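Local coordinates for phosphatidylinositol transfer protein SFH5 (Saccharomyces cerevisiae, PDB 6W32) that binds and transfers phosphatidylinositol between membranes without detectable phosphatidylcholine transfer, regulates plasma-membrane PtdIns(4,5)P2 homeostasis, and also binds heme b, at residues 112-124 against 154-168. Sequence-based numbering, arbitrary orientation.
Sequences TELQNVGILTFDA and FVRYRIGLMEKGLSL. With HEM (protoporphyrin IX containing Fe), chain D.
Leu114 packs on Tyr157 where, in this Sec14-like CRAL-TRIO fold, helix 151-166 lies against edge strand 118-122 of the mixed sheet; the axes of 154-166 and 118-122 run nearly parallel, 8° apart. Tyr157 sets CG opposite its amide nitrogen (chi1 160°), which carries the ring out from the helix toward 112-124, to end at Leu114 O and Gly118. Followed outward, its CB meets Leu114 CD1, and its CG lies 3.8 Å from the same methyl. The ring centre takes Leu114 CB over one face, 4.0 Å from the centroid and 4° off the normal, which defines a CH-pi contact. Beyond CZ, Tyr157 OH lies 3.0 Å from Leu114 O; that carbonyl accepts the Val117 N-H, while Gly118 CA sits at the ring edge. Further along, Leu161 CD2 touches Gly118 CA, and Leu120 and Leu168 meet tip to tip, with Leu168 CD1 also touching Phe122 CB. Leu114 CD2 reaches Phe154 CE1, and CE2 of that ring approaches the heme methyl CMA. One turn on, Arg158 points its guanidinium edge at a heme propionate, placing this helix in the experimentally established heme site. Arg158 NE and NH2 both hydrogen-bond HEM O2A, at 3.0 and 3.2 Å.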
loop_
_atom_site.group_PDB
_atom_site.type_symbol
_atom_site.label_atom_id
_atom_site.label_comp_id
_atom_site.label_asym_id
_atom_site.label_seq_id
_atom_site.Cartn_x
_atom_site.Cartn_y
_atom_site.Cartn_z
ATOM N N THR A 112 6.913 -19.806 1.590
ATOM C CA THR A 112 6.697 -19.978 0.157
ATOM C C THR A 112 5.210 -20.012 -0.198
ATOM O O THR A 112 4.786 -19.374 -1.177
ATOM C CB THR A 112 7.422 -21.239 -0.314
ATOM O OG1 THR A 112 7.144 -22.320 0.593
ATOM C CG2 THR A 112 8.933 -20.995 -0.352
ATOM N N GLU A 113 4.392 -20.704 0.602
ATOM C CA GLU A 113 2.968 -20.713 0.280
ATOM C C GLU A 113 2.348 -19.322 0.375
ATOM O O GLU A 113 1.241 -19.120 -0.139
ATOM C CB GLU A 113 2.193 -21.723 1.157
ATOM C CG GLU A 113 2.358 -21.593 2.674
ATOM C CD GLU A 113 2.453 -22.956 3.421
ATOM O OE1 GLU A 113 1.930 -23.960 2.887
ATOM O OE2 GLU A 113 3.045 -23.027 4.535
ATOM N N LEU A 114 3.049 -18.354 0.974
ATOM C CA LEU A 114 2.559 -16.981 1.035
ATOM C C LEU A 114 2.813 -16.244 -0.275
ATOM O O LEU A 114 1.898 -15.609 -0.819
ATOM C CB LEU A 114 3.204 -16.248 2.212
ATOM C CG LEU A 114 2.382 -16.365 3.497
ATOM C CD1 LEU A 114 2.892 -15.446 4.537
ATOM C CD2 LEU A 114 0.917 -16.048 3.203
ATOM N N GLN A 115 4.041 -16.333 -0.812
ATOM C CA GLN A 115 4.339 -15.662 -2.080
ATOM C C GLN A 115 3.336 -16.038 -3.158
ATOM O O GLN A 115 2.956 -15.199 -3.978
ATOM C CB GLN A 115 5.762 -15.990 -2.545
ATOM C CG GLN A 115 6.800 -15.712 -1.475
ATOM C CD GLN A 115 8.139 -16.429 -1.702
ATOM O OE1 GLN A 115 8.283 -17.253 -2.620
ATOM N NE2 GLN A 115 9.129 -16.115 -0.844
ATOM N N ASN A 116 2.875 -17.283 -3.150
ATOM C CA ASN A 116 1.957 -17.762 -4.164
ATOM C C ASN A 116 0.584 -17.136 -4.064
ATOM O O ASN A 116 -0.203 -17.283 -5.012
ATOM C CB ASN A 116 1.803 -19.276 -4.071
ATOM C CG ASN A 116 2.935 -20.018 -4.737
ATOM O OD1 ASN A 116 3.766 -19.430 -5.447
ATOM N ND2 ASN A 116 2.982 -21.325 -4.505
ATOM N N VAL A 117 0.241 -16.483 -2.953
ATOM C CA VAL A 117 -1.078 -15.866 -2.870
ATOM C C VAL A 117 -0.991 -14.356 -2.882
ATOM O O VAL A 117 -1.982 -13.689 -2.591
ATOM C CB VAL A 117 -1.880 -16.354 -1.657
ATOM C CG1 VAL A 117 -2.408 -17.725 -1.940
ATOM C CG2 VAL A 117 -1.018 -16.365 -0.442
ATOM N N GLY A 118 0.175 -13.806 -3.225
ATOM C CA GLY A 118 0.344 -12.397 -3.530
ATOM C C GLY A 118 0.670 -12.183 -4.994
ATOM O O GLY A 118 1.708 -12.623 -5.476
ATOM N N ILE A 119 -0.228 -11.527 -5.719
ATOM C CA ILE A 119 -0.097 -11.267 -7.148
ATOM C C ILE A 119 -0.096 -9.762 -7.352
ATOM O O ILE A 119 -0.879 -9.041 -6.723
ATOM C CB ILE A 119 -1.247 -11.910 -7.955
ATOM C CG1 ILE A 119 -1.203 -13.428 -7.834
ATOM C CG2 ILE A 119 -1.165 -11.503 -9.412
ATOM C CD1 ILE A 119 0.189 -13.976 -7.915
ATOM N N LEU A 120 0.765 -9.292 -8.249
ATOM C CA LEU A 120 0.945 -7.867 -8.486
ATOM C C LEU A 120 0.885 -7.624 -9.987
ATOM O O LEU A 120 1.668 -8.219 -10.733
ATOM C CB LEU A 120 2.277 -7.403 -7.893
ATOM C CG LEU A 120 2.784 -6.069 -8.418
ATOM C CD1 LEU A 120 1.778 -4.950 -8.102
ATOM C CD2 LEU A 120 4.148 -5.748 -7.843
ATOM N N THR A 121 -0.045 -6.765 -10.438
ATOM C CA THR A 121 -0.257 -6.537 -11.867
ATOM C C THR A 121 -0.347 -5.055 -12.191
ATOM O O THR A 121 -0.780 -4.244 -11.377
ATOM C CB THR A 121 -1.535 -7.193 -12.377
ATOM O OG1 THR A 121 -2.659 -6.380 -12.013
ATOM C CG2 THR A 121 -1.700 -8.568 -11.789
ATOM N N PHE A 122 0.035 -4.712 -13.409
ATOM C CA PHE A 122 0.017 -3.327 -13.845
ATOM C C PHE A 122 -0.480 -3.260 -15.276
ATOM O O PHE A 122 -0.079 -4.067 -16.114
ATOM C CB PHE A 122 1.400 -2.693 -13.751
ATOM C CG PHE A 122 1.437 -1.274 -14.217
ATOM C CD1 PHE A 122 2.039 -0.941 -15.407
ATOM C CD2 PHE A 122 0.871 -0.264 -13.456
ATOM C CE1 PHE A 122 2.078 0.366 -15.839
ATOM C CE2 PHE A 122 0.909 1.059 -13.879
ATOM C CZ PHE A 122 1.511 1.367 -15.072
ATOM N N ASP A 123 -1.353 -2.294 -15.546
ATOM C CA ASP A 123 -2.047 -2.143 -16.829
ATOM C C ASP A 123 -1.796 -0.714 -17.299
ATOM O O ASP A 123 -2.502 0.220 -16.892
ATOM C CB ASP A 123 -3.535 -2.436 -16.691
ATOM C CG ASP A 123 -4.338 -2.006 -17.904
ATOM O OD1 ASP A 123 -3.770 -1.892 -19.013
ATOM O OD2 ASP A 123 -5.564 -1.810 -17.760
ATOM N N ALA A 124 -0.785 -0.560 -18.162
ATOM C CA ALA A 124 -0.363 0.765 -18.596
ATOM C C ALA A 124 -1.526 1.580 -19.140
ATOM O O ALA A 124 -1.507 2.818 -19.066
ATOM C CB ALA A 124 0.727 0.635 -19.649
ATOM N N PHE A 154 3.970 -12.907 8.955
ATOM C CA PHE A 154 2.949 -12.548 7.972
ATOM C C PHE A 154 2.993 -11.056 7.663
ATOM O O PHE A 154 3.216 -10.656 6.516
ATOM C CB PHE A 154 1.564 -12.939 8.472
ATOM C CG PHE A 154 0.493 -12.777 7.451
ATOM C CD1 PHE A 154 0.087 -13.850 6.680
ATOM C CD2 PHE A 154 -0.132 -11.554 7.268
ATOM C CE1 PHE A 154 -0.921 -13.705 5.735
ATOM C CE2 PHE A 154 -1.122 -11.397 6.332
ATOM C CZ PHE A 154 -1.511 -12.477 5.558
ATOM N N VAL A 155 2.795 -10.214 8.689
ATOM C CA VAL A 155 2.788 -8.769 8.485
ATOM C C VAL A 155 4.013 -8.326 7.717
ATOM O O VAL A 155 3.968 -7.371 6.943
ATOM C CB VAL A 155 2.684 -8.030 9.823
ATOM C CG1 VAL A 155 2.838 -6.547 9.600
ATOM C CG2 VAL A 155 1.368 -8.303 10.467
ATOM N N ARG A 156 5.137 -8.996 7.914
ATOM C CA ARG A 156 6.306 -8.588 7.147
ATOM C C ARG A 156 6.164 -9.012 5.692
ATOM O O ARG A 156 6.523 -8.253 4.784
ATOM C CB ARG A 156 7.569 -9.141 7.775
ATOM C CG ARG A 156 7.981 -8.462 9.042
ATOM C CD ARG A 156 9.521 -8.633 9.247
ATOM N NE ARG A 156 10.311 -7.565 8.638
ATOM C CZ ARG A 156 10.503 -6.399 9.241
ATOM N NH1 ARG A 156 11.216 -5.439 8.651
ATOM N NH2 ARG A 156 9.957 -6.203 10.451
ATOM N N TYR A 157 5.589 -10.193 5.450
ATOM C CA TYR A 157 5.289 -10.607 4.082
ATOM C C TYR A 157 4.444 -9.556 3.368
ATOM O O TYR A 157 4.839 -9.043 2.311
ATOM C CB TYR A 157 4.560 -11.951 4.080
ATOM C CG TYR A 157 3.843 -12.154 2.798
ATOM C CD1 TYR A 157 4.547 -12.369 1.623
ATOM C CD2 TYR A 157 2.464 -12.065 2.732
ATOM C CE1 TYR A 157 3.887 -12.524 0.417
ATOM C CE2 TYR A 157 1.790 -12.206 1.524
ATOM C CZ TYR A 157 2.509 -12.434 0.380
ATOM O OH TYR A 157 1.841 -12.581 -0.801
ATOM N N ARG A 158 3.278 -9.203 3.963
ATOM C CA ARG A 158 2.281 -8.341 3.322
ATOM C C ARG A 158 2.772 -6.908 3.137
ATOM O O ARG A 158 2.554 -6.306 2.078
ATOM C CB ARG A 158 0.994 -8.324 4.131
ATOM C CG ARG A 158 -0.062 -7.412 3.502
ATOM C CD ARG A 158 -1.022 -8.109 2.496
ATOM N NE ARG A 158 -1.991 -7.134 2.002
ATOM C CZ ARG A 158 -1.731 -6.317 0.989
ATOM N NH1 ARG A 158 -0.563 -6.422 0.377
ATOM N NH2 ARG A 158 -2.609 -5.405 0.587
ATOM N N ILE A 159 3.383 -6.313 4.159
ATOM C CA ILE A 159 4.014 -5.022 3.899
ATOM C C ILE A 159 4.956 -5.134 2.714
ATOM O O ILE A 159 5.171 -4.164 1.985
ATOM C CB ILE A 159 4.754 -4.500 5.147
ATOM C CG1 ILE A 159 3.844 -4.552 6.371
ATOM C CG2 ILE A 159 5.170 -3.079 4.919
ATOM C CD1 ILE A 159 2.504 -3.841 6.203
ATOM N N GLY A 160 5.552 -6.307 2.508
ATOM C CA GLY A 160 6.424 -6.471 1.364
ATOM C C GLY A 160 5.657 -6.328 0.066
ATOM O O GLY A 160 6.129 -5.697 -0.886
ATOM N N LEU A 161 4.450 -6.892 0.014
ATOM C CA LEU A 161 3.644 -6.716 -1.183
ATOM C C LEU A 161 3.175 -5.266 -1.307
ATOM O O LEU A 161 3.218 -4.688 -2.396
ATOM C CB LEU A 161 2.484 -7.707 -1.165
ATOM C CG LEU A 161 1.616 -7.901 -2.412
ATOM C CD1 LEU A 161 2.472 -8.280 -3.572
ATOM C CD2 LEU A 161 0.526 -8.955 -2.169
ATOM N N MET A 162 2.783 -4.641 -0.198
ATOM C CA MET A 162 2.407 -3.237 -0.254
ATOM C C MET A 162 3.489 -2.384 -0.885
ATOM O O MET A 162 3.223 -1.597 -1.795
ATOM C CB MET A 162 2.086 -2.711 1.132
ATOM C CG MET A 162 1.655 -1.242 1.107
ATOM S SD MET A 162 0.113 -0.902 0.182
ATOM C CE MET A 162 -0.051 0.867 0.420
ATOM N N GLU A 163 4.724 -2.533 -0.432
ATOM C CA GLU A 163 5.789 -1.683 -0.950
ATOM C C GLU A 163 6.081 -1.967 -2.422
ATOM O O GLU A 163 6.252 -1.029 -3.204
ATOM C CB GLU A 163 7.033 -1.844 -0.087
ATOM C CG GLU A 163 6.870 -1.200 1.271
ATOM C CD GLU A 163 7.154 0.298 1.236
ATOM O OE1 GLU A 163 7.693 0.783 0.219
ATOM O OE2 GLU A 163 6.885 0.987 2.242
ATOM N N LYS A 164 6.124 -3.241 -2.827
ATOM C CA LYS A 164 6.310 -3.571 -4.240
ATOM C C LYS A 164 5.219 -2.941 -5.110
ATOM O O LYS A 164 5.476 -2.519 -6.246
ATOM C CB LYS A 164 6.318 -5.088 -4.435
ATOM C CG LYS A 164 7.642 -5.816 -4.145
ATOM C CD LYS A 164 7.596 -7.274 -4.618
ATOM C CE LYS A 164 8.206 -8.262 -3.624
ATOM N NZ LYS A 164 7.141 -9.170 -3.030
ATOM N N GLY A 165 3.989 -2.868 -4.595
ATOM C CA GLY A 165 2.926 -2.240 -5.363
ATOM C C GLY A 165 3.249 -0.797 -5.688
ATOM O O GLY A 165 3.132 -0.367 -6.841
ATOM N N LEU A 166 3.703 -0.041 -4.678
ATOM C CA LEU A 166 3.991 1.368 -4.867
ATOM C C LEU A 166 5.231 1.600 -5.702
ATOM O O LEU A 166 5.438 2.738 -6.146
ATOM C CB LEU A 166 4.158 2.083 -3.535
ATOM C CG LEU A 166 3.199 1.748 -2.404
ATOM C CD1 LEU A 166 3.703 2.330 -1.103
ATOM C CD2 LEU A 166 1.844 2.296 -2.727
ATOM N N SER A 167 6.054 0.577 -5.960
ATOM C CA SER A 167 7.099 0.865 -6.938
ATOM C C SER A 167 6.545 1.042 -8.338
ATOM O O SER A 167 7.314 1.377 -9.240
ATOM C CB SER A 167 8.164 -0.226 -7.003
ATOM O OG SER A 167 9.060 0.066 -8.087
ATOM N N LEU A 168 5.248 0.818 -8.534
ATOM C CA LEU A 168 4.604 0.909 -9.834
ATOM C C LEU A 168 3.832 2.200 -10.006
ATOM O O LEU A 168 3.200 2.410 -11.046
ATOM C CB LEU A 168 3.672 -0.293 -10.042
ATOM C CG LEU A 168 4.503 -1.569 -10.105
ATOM C CD1 LEU A 168 3.696 -2.761 -10.490
ATOM C CD2 LEU A 168 5.701 -1.381 -11.050
HETATM C CHA HEM D . -8.679 -7.026 5.667
HETATM C CHB HEM D . -7.265 -11.608 5.795
HETATM C CHC HEM D . -11.865 -13.004 5.276
HETATM C CHD HEM D . -13.225 -8.367 4.647
HETATM C C1A HEM D . -7.912 -8.159 5.737
HETATM C C2A HEM D . -6.499 -8.137 5.975
HETATM C C3A HEM D . -6.076 -9.415 6.051
HETATM C C4A HEM D . -7.246 -10.250 5.828
HETATM C CMA HEM D . -4.664 -10.008 6.279
HETATM C CAA HEM D . -5.793 -6.787 6.183
HETATM C CBA HEM D . -4.908 -6.260 5.078
HETATM C CGA HEM D . -4.891 -6.998 3.794
HETATM O O1A HEM D . -4.258 -8.099 3.862
HETATM O O2A HEM D . -4.718 -6.197 2.817
HETATM C C1B HEM D . -8.385 -12.383 5.726
HETATM C C2B HEM D . -8.398 -13.815 5.836
HETATM C C3B HEM D . -9.662 -14.218 5.697
HETATM C C4B HEM D . -10.502 -13.039 5.492
HETATM C CMB HEM D . -7.127 -14.661 6.062
HETATM C CAB HEM D . -10.166 -15.678 5.715
HETATM C CBB HEM D . -11.158 -16.062 6.497
HETATM C C1C HEM D . -12.669 -11.904 5.042
HETATM C C2C HEM D . -14.129 -11.855 4.799
HETATM C C3C HEM D . -14.492 -10.563 4.629
HETATM C C4C HEM D . -13.292 -9.746 4.749
HETATM C CMC HEM D . -15.089 -13.072 4.733
HETATM C CAC HEM D . -15.919 -10.027 4.330
HETATM C CBC HEM D . -16.136 -9.059 3.410
HETATM C C1D HEM D . -12.153 -7.561 4.912
HETATM C C2D HEM D . -12.152 -6.119 4.981
HETATM C C3D HEM D . -10.713 -5.735 5.332
HETATM C C4D HEM D . -10.011 -6.970 5.420
HETATM C CMD HEM D . -13.310 -5.142 4.759
HETATM C CAD HEM D . -10.045 -4.366 5.507
HETATM C CBD HEM D . -9.152 -4.153 4.279
HETATM C CGD HEM D . -8.567 -2.765 4.355
HETATM O O1D HEM D . -7.670 -2.441 3.509
HETATM O O2D HEM D . -8.809 -2.090 5.413
HETATM N NA HEM D . -8.346 -9.452 5.667
HETATM N NB HEM D . -9.676 -11.942 5.521
HETATM N NC HEM D . -12.255 -10.620 5.009
HETATM N ND HEM D . -10.857 -8.030 5.199
HETATM FE FE HEM D . -10.270 -10.018 5.240
#